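Local atomic coordinates of putative N-acetylneuraminate lyase ([Ruminococcus] gnavus ATCC 29149, PDB entry 6RB7), a protein that belongs to the dihydrodipicolinate synthetase family, whose members are built on an eight-stranded parallel beta/alpha barrel, and assembles from four chains. Residues T243-C257 with A266-M280. Numbering follows the deposited sequence.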
ATOM      1  N   THR A 243      21.395 -12.798  -5.465  1.00 11.30           N
ATOM      2  CA  THR A 243      22.592 -12.176  -6.090  1.00 12.11           C
ATOM      3  C   THR A 243      23.844 -12.938  -5.677  1.00 11.97           C
ATOM      4  O   THR A 243      24.908 -12.652  -6.211  1.00 12.69           O
ATOM      5  CB  THR A 243      22.756 -10.702  -5.744  1.00 11.46           C
ATOM      6  OG1 THR A 243      23.058 -10.555  -4.355  1.00 13.25           O
ATOM      7  CG2 THR A 243      21.551  -9.893  -6.118  1.00 13.39           C
ATOM      8  N   TYR A 244      23.736 -13.917  -4.778  1.00 11.29           N
ATOM      9  CA  TYR A 244      24.949 -14.553  -4.223  1.00 10.58           C
ATOM     10  C   TYR A 244      25.725 -15.238  -5.343  1.00 11.96           C
ATOM     11  O   TYR A 244      26.987 -15.262  -5.306  1.00 11.92           O
ATOM     12  CB  TYR A 244      24.638 -15.594  -3.147  1.00 11.07           C
ATOM     13  CG  TYR A 244      23.944 -15.138  -1.904  1.00 11.67           C
ATOM     14  CD1 TYR A 244      23.644 -13.816  -1.616  1.00 11.92           C
ATOM     15  CD2 TYR A 244      23.617 -16.107  -0.973  1.00 11.03           C
ATOM     16  CE1 TYR A 244      22.963 -13.486  -0.450  1.00 12.53           C
ATOM     17  CE2 TYR A 244      22.976 -15.785   0.197  1.00 11.92           C
ATOM     18  CZ  TYR A 244      22.619 -14.474   0.444  1.00 11.27           C
ATOM     19  OH  TYR A 244      21.891 -14.154   1.581  1.00 13.25           O
ATOM     20  N   GLY A 245      25.043 -15.842  -6.299  1.00 10.71           N
ATOM     21  CA  GLY A 245      25.725 -16.596  -7.371  1.00 12.20           C
ATOM     22  C   GLY A 245      26.593 -15.731  -8.257  1.00 13.57           C
ATOM     23  O   GLY A 245      27.497 -16.274  -8.872  1.00 14.54           O
ATOM     24  N   ALA A 246      26.365 -14.425  -8.296  1.00 12.52           N
ATOM     25  CA  ALA A 246      27.234 -13.491  -9.058  1.00 13.42           C
ATOM     26  C   ALA A 246      28.592 -13.323  -8.369  1.00 13.32           C
ATOM     27  O   ALA A 246      29.535 -12.870  -9.012  1.00 13.87           O
ATOM     28  CB  ALA A 246      26.566 -12.151  -9.181  1.00 14.43           C
ATOM     29  N   MET A 247      28.661 -13.519  -7.053  1.00 13.76           N
ATOM     30  CA  MET A 247      29.831 -13.087  -6.239  1.00 12.01           C
ATOM     31  C   MET A 247      29.884 -13.849  -4.930  1.00 12.69           C
ATOM     32  O   MET A 247      29.915 -13.272  -3.847  1.00 13.49           O
ATOM     33  CB  MET A 247      29.791 -11.574  -6.018  1.00 14.80           C
ATOM     34  CG  MET A 247      28.515 -11.096  -5.419  1.00 12.60           C
ATOM     35  SD  MET A 247      28.297  -9.340  -5.833  1.00 18.40           S
ATOM     36  CE  MET A 247      26.678  -8.928  -5.191  1.00 14.43           C
ATOM     37  N   PRO A 248      29.852 -15.201  -4.970  1.00 12.22           N
ATOM     38  CA  PRO A 248      29.665 -15.955  -3.738  1.00 12.99           C
ATOM     39  C   PRO A 248      30.795 -15.758  -2.733  1.00 13.62           C
ATOM     40  O   PRO A 248      30.505 -15.720  -1.510  1.00 14.72           O
ATOM     41  CB  PRO A 248      29.547 -17.413  -4.204  1.00 14.44           C
ATOM     42  CG  PRO A 248      30.128 -17.428  -5.586  1.00 15.34           C
ATOM     43  CD  PRO A 248      29.932 -16.053  -6.172  1.00 13.33           C
ATOM     44  N   GLU A 249      32.018 -15.542  -3.218  1.00 13.13           N
ATOM     45  CA  GLU A 249      33.172 -15.324  -2.319  1.00 14.84           C
ATOM     46  C   GLU A 249      32.941 -14.088  -1.465  1.00 11.77           C
ATOM     47  O   GLU A 249      33.406 -14.086  -0.303  1.00 14.09           O
ATOM     48  CB  GLU A 249      34.485 -15.126  -3.069  1.00 18.44           C
ATOM     49  CG  GLU A 249      34.877 -16.282  -3.942  1.00 24.19           C
ATOM     50  CD  GLU A 249      34.429 -16.158  -5.395  1.00 23.37           C
ATOM     51  OE1 GLU A 249      33.244 -15.719  -5.679  1.00 18.86           O
ATOM     52  OE2 GLU A 249      35.289 -16.477  -6.266  1.00 22.08           O
ATOM     53  N   LEU A 250      32.277 -13.056  -1.995  1.00 13.28           N
ATOM     54  CA  LEU A 250      32.081 -11.807  -1.215  1.00 13.75           C
ATOM     55  C   LEU A 250      31.106 -12.085  -0.071  1.00 12.56           C
ATOM     56  O   LEU A 250      31.345 -11.645   1.050  1.00 12.70           O
ATOM     57  CB  LEU A 250      31.571 -10.674  -2.104  1.00 13.69           C
ATOM     58  CG  LEU A 250      32.533 -10.200  -3.186  1.00 15.93           C
ATOM     59  CD1 LEU A 250      31.929  -9.068  -3.979  1.00 15.15           C
ATOM     60  CD2 LEU A 250      33.871  -9.776  -2.554  1.00 16.32           C
ATOM     61  N   TYR A 251      30.016 -12.816  -0.340  1.00 12.22           N
ATOM     62  CA  TYR A 251      29.066 -13.129   0.758  1.00 10.14           C
ATOM     63  C   TYR A 251      29.720 -14.089   1.762  1.00 10.54           C
ATOM     64  O   TYR A 251      29.405 -13.977   2.956  1.00 12.92           O
ATOM     65  CB  TYR A 251      27.762 -13.644   0.182  1.00 11.16           C
ATOM     66  CG  TYR A 251      26.947 -12.583  -0.514  1.00 12.62           C
ATOM     67  CD1 TYR A 251      26.245 -11.645   0.228  1.00 13.39           C
ATOM     68  CD2 TYR A 251      26.925 -12.468  -1.906  1.00 12.86           C
ATOM     69  CE1 TYR A 251      25.479 -10.669  -0.374  1.00 14.18           C
ATOM     70  CE2 TYR A 251      26.171 -11.477  -2.525  1.00 12.68           C
ATOM     71  CZ  TYR A 251      25.453 -10.574  -1.758  1.00 13.63           C
ATOM     72  OH  TYR A 251      24.650  -9.643  -2.369  1.00 13.13           O
ATOM     73  N   LEU A 252      30.544 -15.056   1.317  1.00 11.50           N
ATOM     74  CA  LEU A 252      31.255 -15.922   2.290  1.00 13.36           C
ATOM     75  C   LEU A 252      32.156 -15.082   3.188  1.00 12.63           C
ATOM     76  O   LEU A 252      32.171 -15.314   4.410  1.00 14.51           O
ATOM     77  CB  LEU A 252      32.032 -16.998   1.527  1.00 12.90           C
ATOM     78  CG  LEU A 252      31.153 -18.100   0.927  1.00 14.78           C
ATOM     79  CD1 LEU A 252      31.938 -18.907  -0.107  1.00 17.76           C
ATOM     80  CD2 LEU A 252      30.564 -18.990   2.029  1.00 15.13           C
ATOM     81  N   LYS A 253      32.855 -14.124   2.605  1.00 11.59           N
ATOM     82  CA  LYS A 253      33.769 -13.272   3.399  1.00 12.47           C
ATOM     83  C   LYS A 253      32.970 -12.346   4.318  1.00 12.39           C
ATOM     84  O   LYS A 253      33.372 -12.157   5.463  1.00 14.67           O
ATOM     85  CB  LYS A 253      34.695 -12.492   2.478  1.00 13.96           C
ATOM     86  CG  LYS A 253      35.798 -11.766   3.248  1.00 14.68           C
ATOM     87  CD  LYS A 253      36.806 -12.733   3.826  1.00 19.27           C
ATOM     88  CE  LYS A 253      37.919 -11.995   4.543  1.00 26.22           C
ATOM     89  NZ  LYS A 253      38.975 -12.945   5.000  1.00 25.96           N
ATOM     90  N   LEU A 254      31.839 -11.840   3.847  1.00 12.88           N
ATOM     91  CA  LEU A 254      30.933 -11.022   4.700  1.00 12.13           C
ATOM     92  C   LEU A 254      30.521 -11.852   5.899  1.00 11.85           C
ATOM     93  O   LEU A 254      30.592 -11.357   7.027  1.00 14.23           O
ATOM     94  CB  LEU A 254      29.743 -10.602   3.847  1.00 13.19           C
ATOM     95  CG  LEU A 254      28.659  -9.782   4.514  1.00 13.60           C
ATOM     96  CD1 LEU A 254      29.184  -8.612   5.302  1.00 16.12           C
ATOM     97  CD2 LEU A 254      27.681  -9.300   3.477  1.00 16.02           C
ATOM     98  N   ASP A 255      30.088 -13.084   5.677  1.00 12.40           N
ATOM     99  CA  ASP A 255      29.604 -13.952   6.765  1.00 13.24           C
ATOM    100  C   ASP A 255      30.750 -14.237   7.738  1.00 16.44           C
ATOM    101  O   ASP A 255      30.521 -14.245   8.961  1.00 20.53           O
ATOM    102  CB  ASP A 255      28.984 -15.213   6.192  1.00 16.00           C
ATOM    103  CG  ASP A 255      27.913 -15.813   7.054  1.00 19.30           C
ATOM    104  OD1 ASP A 255      27.265 -15.044   7.765  1.00 21.56           O
ATOM    105  OD2 ASP A 255      27.784 -17.044   7.020  1.00 19.96           O
ATOM    106  N   GLU A 256      31.957 -14.449   7.223  1.00 15.90           N
ATOM    107  CA  GLU A 256      33.151 -14.674   8.085  1.00 17.26           C
ATOM    108  C   GLU A 256      33.377 -13.445   8.968  1.00 17.46           C
ATOM    109  O   GLU A 256      33.576 -13.609  10.205  1.00 18.66           O
ATOM    110  CB  GLU A 256      34.366 -14.957   7.194  1.00 18.66           C
ATOM    111  CG  GLU A 256      35.613 -15.266   7.975  1.00 23.67           C
ATOM    112  CD  GLU A 256      36.845 -15.262   7.077  1.00 28.25           C
ATOM    113  OE1 GLU A 256      37.428 -14.189   6.885  1.00 31.63           O
ATOM    114  OE2 GLU A 256      37.112 -16.287   6.467  1.00 38.63           O
ATOM    115  N   CYS A 257      33.289 -12.248   8.421  1.00 15.98           N
ATOM    116  CA  CYS A 257      33.458 -11.005   9.205  1.00 15.83           C
ATOM    117  C   CYS A 257      32.366 -10.901  10.267  1.00 21.17           C
ATOM    118  O   CYS A 257      32.689 -10.554  11.431  1.00 19.92           O
ATOM    119  CB  CYS A 257      33.447  -9.764   8.344  1.00 18.98           C
ATOM    120  SG  CYS A 257      34.860  -9.656   7.220  1.00 21.34           S
ATOM    121  N   ALA A 266      32.883  -5.995   7.664  1.00 15.35           N
ATOM    122  CA  ALA A 266      31.581  -6.463   7.140  1.00 14.47           C
ATOM    123  C   ALA A 266      30.910  -5.328   6.382  1.00 14.93           C
ATOM    124  O   ALA A 266      30.413  -5.544   5.254  1.00 14.29           O
ATOM    125  CB  ALA A 266      30.725  -6.996   8.249  1.00 15.76           C
ATOM    126  N   ARG A 267      30.866  -4.126   6.957  1.00 15.67           N
ATOM    127  CA  ARG A 267      30.203  -2.977   6.289  1.00 15.16           C
ATOM    128  C   ARG A 267      30.888  -2.678   4.960  1.00 15.76           C
ATOM    129  O   ARG A 267      30.184  -2.450   3.954  1.00 14.61           O
ATOM    130  CB  ARG A 267      30.306  -1.684   7.101  1.00 17.60           C
ATOM    131  CG  ARG A 267      29.122  -1.381   7.966  1.00 22.92           C
ATOM    132  CD  ARG A 267      29.209  -0.010   8.626  1.00 18.93           C
ATOM    133  NE  ARG A 267      30.317   0.126   9.575  1.00 24.07           N
ATOM    134  CZ  ARG A 267      30.354  -0.393  10.790  1.00 27.52           C
ATOM    135  NH1 ARG A 267      29.375  -1.165  11.272  1.00 21.54           N
ATOM    136  NH2 ARG A 267      31.417  -0.167  11.545  1.00 30.78           N
ATOM    137  N   LYS A 268      32.222  -2.732   4.889  1.00 14.62           N
ATOM    138  CA  LYS A 268      32.906  -2.493   3.595  1.00 13.88           C
ATOM    139  C   LYS A 268      32.401  -3.465   2.531  1.00 13.16           C
ATOM    140  O   LYS A 268      32.138  -3.034   1.370  1.00 14.46           O
ATOM    141  CB  LYS A 268      34.425  -2.550   3.746  1.00 18.07           C
ATOM    142  CG  LYS A 268      34.986  -1.364   4.530  1.00 25.69           C
ATOM    143  CD  LYS A 268      36.496  -1.367   4.588  1.00 36.78           C
ATOM    144  CE  LYS A 268      37.045  -0.066   5.141  1.00 47.41           C
ATOM    145  NZ  LYS A 268      36.846   0.004   6.607  1.00 44.26           N
ATOM    146  N   ILE A 269      32.300  -4.746   2.896  1.00 14.55           N
ATOM    147  CA  ILE A 269      31.883  -5.770   1.921  1.00 13.63           C
ATOM    148  C   ILE A 269      30.410  -5.560   1.550  1.00 11.37           C
ATOM    149  O   ILE A 269      30.058  -5.619   0.384  1.00 12.83           O
ATOM    150  CB  ILE A 269      32.189  -7.177   2.433  1.00 15.14           C
ATOM    151  CG1 ILE A 269      33.702  -7.346   2.650  1.00 16.07           C
ATOM    152  CG2 ILE A 269      31.657  -8.188   1.428  1.00 15.53           C
ATOM    153  CD1 ILE A 269      34.057  -8.578   3.412  1.00 15.71           C
ATOM    154  N   GLN A 270      29.560  -5.361   2.567  1.00 13.01           N
ATOM    155  CA  GLN A 270      28.118  -5.129   2.320  1.00 10.91           C
ATOM    156  C   GLN A 270      27.947  -3.954   1.353  1.00 10.48           C
ATOM    157  O   GLN A 270      27.108  -4.032   0.395  1.00 12.04           O
ATOM    158  CB  GLN A 270      27.383  -4.885   3.623  1.00 11.11           C
ATOM    159  CG  GLN A 270      25.877  -4.682   3.426  1.00 10.59           C
ATOM    160  CD  GLN A 270      25.188  -6.000   3.239  1.00 12.28           C
ATOM    161  OE1 GLN A 270      25.083  -6.777   4.210  1.00 13.40           O
ATOM    162  NE2 GLN A 270      24.691  -6.275   2.015  1.00 11.49           N
ATOM    163  N   TYR A 271      28.684  -2.868   1.567  1.00 10.62           N
ATOM    164  CA  TYR A 271      28.518  -1.675   0.709  1.00 11.96           C
ATOM    165  C   TYR A 271      28.970  -1.983  -0.721  1.00 11.97           C
ATOM    166  O   TYR A 271      28.346  -1.533  -1.665  1.00 14.15           O
ATOM    167  CB  TYR A 271      29.232  -0.459   1.299  1.00 12.04           C
ATOM    168  CG  TYR A 271      28.452   0.278   2.346  1.00 11.32           C
ATOM    169  CD1 TYR A 271      27.833  -0.381   3.407  1.00 11.40           C
ATOM    170  CD2 TYR A 271      28.367   1.652   2.339  1.00 13.25           C
ATOM    171  CE1 TYR A 271      27.143   0.295   4.388  1.00 12.79           C
ATOM    172  CE2 TYR A 271      27.662   2.352   3.306  1.00 12.19           C
ATOM    173  CZ  TYR A 271      27.041   1.673   4.331  1.00 12.71           C
ATOM    174  OH  TYR A 271      26.382   2.388   5.293  1.00 12.99           O
ATOM    175  N   ALA A 272      30.040  -2.756  -0.875  1.00 13.60           N
ATOM    176  CA  ALA A 272      30.527  -3.137  -2.217  1.00 12.75           C
ATOM    177  C   ALA A 272      29.508  -4.049  -2.899  1.00 13.80           C
ATOM    178  O   ALA A 272      29.240  -3.822  -4.090  1.00 14.62           O
ATOM    179  CB  ALA A 272      31.854  -3.825  -2.100  1.00 14.78           C
ATOM    180  N   CYS A 273      28.973  -5.025  -2.174  1.00 13.35           N
ATOM    181  CA  CYS A 273      27.926  -5.913  -2.724  1.00 12.40           C
ATOM    182  C   CYS A 273      26.743  -5.065  -3.162  1.00 11.00           C
ATOM    183  O   CYS A 273      26.199  -5.280  -4.259  1.00 12.40           O
ATOM    184  CB  CYS A 273      27.458  -6.978  -1.743  1.00 11.16           C
ATOM    185  SG  CYS A 273      28.752  -8.218  -1.451  1.00 15.60           S
ATOM    186  N   ASN A 274      26.279  -4.151  -2.311  1.00 11.66           N
ATOM    187  CA  ASN A 274      25.066  -3.377  -2.619  1.00 11.90           C
ATOM    188  C   ASN A 274      25.314  -2.520  -3.869  1.00 12.46           C
ATOM    189  O   ASN A 274      24.386  -2.464  -4.741  1.00 14.43           O
ATOM    190  CB  ASN A 274      24.581  -2.559  -1.429  1.00 12.99           C
ATOM    191  CG  ASN A 274      24.035  -3.438  -0.325  1.00 12.84           C
ATOM    192  OD1 ASN A 274      24.181  -4.667  -0.379  1.00 12.93           O
ATOM    193  ND2 ASN A 274      23.370  -2.844   0.668  1.00 12.49           N
ATOM    194  N   GLU A 275      26.488  -1.894  -3.987  1.00 12.18           N
ATOM    195  CA  GLU A 275      26.811  -1.083  -5.187  1.00 13.71           C
ATOM    196  C   GLU A 275      26.702  -1.953  -6.444  1.00 13.75           C
ATOM    197  O   GLU A 275      26.186  -1.474  -7.479  1.00 14.67           O
ATOM    198  CB  GLU A 275      28.209  -0.500  -4.987  1.00 17.42           C
ATOM    199  CG  GLU A 275      28.658   0.463  -6.049  1.00 25.87           C
ATOM    200  CD  GLU A 275      30.086   0.966  -5.857  1.00 35.83           C
ATOM    201  OE1 GLU A 275      31.024   0.157  -5.469  1.00 27.31           O
ATOM    202  OE2 GLU A 275      30.289   2.176  -6.096  1.00 44.63           O
ATOM    203  N   ILE A 276      27.204  -3.179  -6.369  1.00 11.82           N
ATOM    204  CA  ILE A 276      27.120  -4.125  -7.505  1.00 14.18           C
ATOM    205  C   ILE A 276      25.652  -4.424  -7.793  1.00 13.51           C
ATOM    206  O   ILE A 276      25.241  -4.436  -8.956  1.00 14.89           O
ATOM    207  CB  ILE A 276      27.970  -5.386  -7.225  1.00 11.93           C
ATOM    208  CG1 ILE A 276      29.452  -5.025  -7.237  1.00 14.69           C
ATOM    209  CG2 ILE A 276      27.639  -6.519  -8.179  1.00 13.81           C
ATOM    210  CD1 ILE A 276      30.322  -5.963  -6.489  1.00 13.78           C
ATOM    211  N   ILE A 277      24.841  -4.730  -6.770  1.00 11.28           N
ATOM    212  CA  ILE A 277      23.418  -5.024  -7.001  1.00 10.91           C
ATOM    213  C   ILE A 277      22.757  -3.843  -7.703  1.00 12.89           C
ATOM    214  O   ILE A 277      22.000  -4.056  -8.674  1.00 14.25           O
ATOM    215  CB  ILE A 277      22.710  -5.372  -5.678  1.00 12.94           C
ATOM    216  CG1 ILE A 277      23.292  -6.660  -5.083  1.00 12.29           C
ATOM    217  CG2 ILE A 277      21.211  -5.456  -5.895  1.00 13.05           C
ATOM    218  CD1 ILE A 277      22.791  -6.951  -3.706  1.00 13.12           C
ATOM    219  N   TYR A 278      23.011  -2.619  -7.231  1.00 13.65           N
ATOM    220  CA  TYR A 278      22.341  -1.447  -7.817  1.00 13.31           C
ATOM    221  C   TYR A 278      22.777  -1.312  -9.287  1.00 12.41           C
ATOM    222  O   TYR A 278      21.898  -1.045 -10.161  1.00 15.39           O
ATOM    223  CB  TYR A 278      22.594  -0.191  -7.013  1.00 13.44           C
ATOM    224  CG  TYR A 278      22.246  -0.308  -5.542  1.00 13.76           C
ATOM    225  CD1 TYR A 278      21.214  -1.123  -5.096  1.00 14.75           C
ATOM    226  CD2 TYR A 278      23.005   0.337  -4.593  1.00 14.52           C
ATOM    227  CE1 TYR A 278      20.946  -1.256  -3.749  1.00 14.41           C
ATOM    228  CE2 TYR A 278      22.716   0.245  -3.240  1.00 15.43           C
ATOM    229  CZ  TYR A 278      21.695  -0.555  -2.816  1.00 13.88           C
ATOM    230  OH  TYR A 278      21.427  -0.724  -1.487  1.00 15.53           O
ATOM    231  N   LYS A 279      24.040  -1.578  -9.572  1.00 12.99           N
ATOM    232  CA  LYS A 279      24.516  -1.532 -10.977  1.00 13.60           C
ATOM    233  C   LYS A 279      23.798  -2.611 -11.812  1.00 14.87           C
ATOM    234  O   LYS A 279      23.305  -2.312 -12.907  1.00 15.20           O
ATOM    235  CB  LYS A 279      26.030  -1.718 -11.013  1.00 14.76           C
ATOM    236  CG  LYS A 279      26.632  -1.671 -12.427  1.00 14.76           C
ATOM    237  CD  LYS A 279      26.458  -0.370 -13.124  1.00 20.93           C
ATOM    238  CE  LYS A 279      27.114   0.787 -12.424  1.00 30.25           C
ATOM    239  NZ  LYS A 279      27.131   1.970 -13.334  1.00 30.70           N
ATOM    240  N   MET A 280      23.680  -3.827 -11.308  1.00 12.85           N
ATOM    241  CA  MET A 280      23.035  -4.888 -12.093  1.00 13.89           C
ATOM    242  C   MET A 280      21.565  -4.536 -12.321  1.00 17.04           C
ATOM    243  O   MET A 280      21.032  -4.897 -13.353  1.00 20.59           O
ATOM    244  CB  MET A 280      23.133  -6.225 -11.381  1.00 14.88           C
ATOM    245  CG  MET A 280      24.571  -6.670 -11.213  1.00 15.55           C
ATOM    246  SD  MET A 280      24.773  -8.397 -10.725  1.00 16.96           S
ATOM    247  CE  MET A 280      23.954  -8.370  -9.117  1.00 16.48           C
TER
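Helix 248-257 and helix 266-280 run nearly antiparallel, at 153°, with their axes 9.0 Å apart at closest approach. They form a helical hairpin just after 238-241, the last strand of the beta/alpha barrel of this family. The contact is buried and almost wholly apolar. Ile269 is a knob in a hole made by Leu250, Lys253, Leu254 and Cys257. Its CG2 lies 3.5 Å from Leu250 O. The Ile269 and Lys253 side chains cross at about a right angle, with Ile269 CD1 close to Lys253 CG. Leu254 has CG anti to its own backbone nitrogen (chi1 179°), which swings the branched end toward 266-280. There Leu254 CD1 lies 3.3 Å from Ala266 O, while CD2 meets the Gln270 amide. That amide is held by Asp225 O and by the backbone nitrogen of Met229, and its NE2 also donates to Asn274 OD1. Cys273 packs its sulfur against Leu250 CB and over one face of the Tyr251 ring, 4.2 Å from the centroid and 16° off the normal. Tyr244 CD1 covers the opposite face, so the ring is clamped on both sides. Toward the start of 243-257, the Met247 chain, extended beyond CG, slides past Ile276 in the opposite direction, with Met247 SD 3.7 Å from Ile276 CG2. Helix 317-335 adds Ala331 against Leu250 and Phe335 against Ile269. Beyond the ring, Tyr251 OH donates to Thr243 OG1 over 2.7 Å, and Asp225 OD2 is a second partner of that oxygen. Ile277 CD1 lies beside this polar pair, 3.5 Å from Tyr251 OH and 3.7 Å from Thr243 OG1.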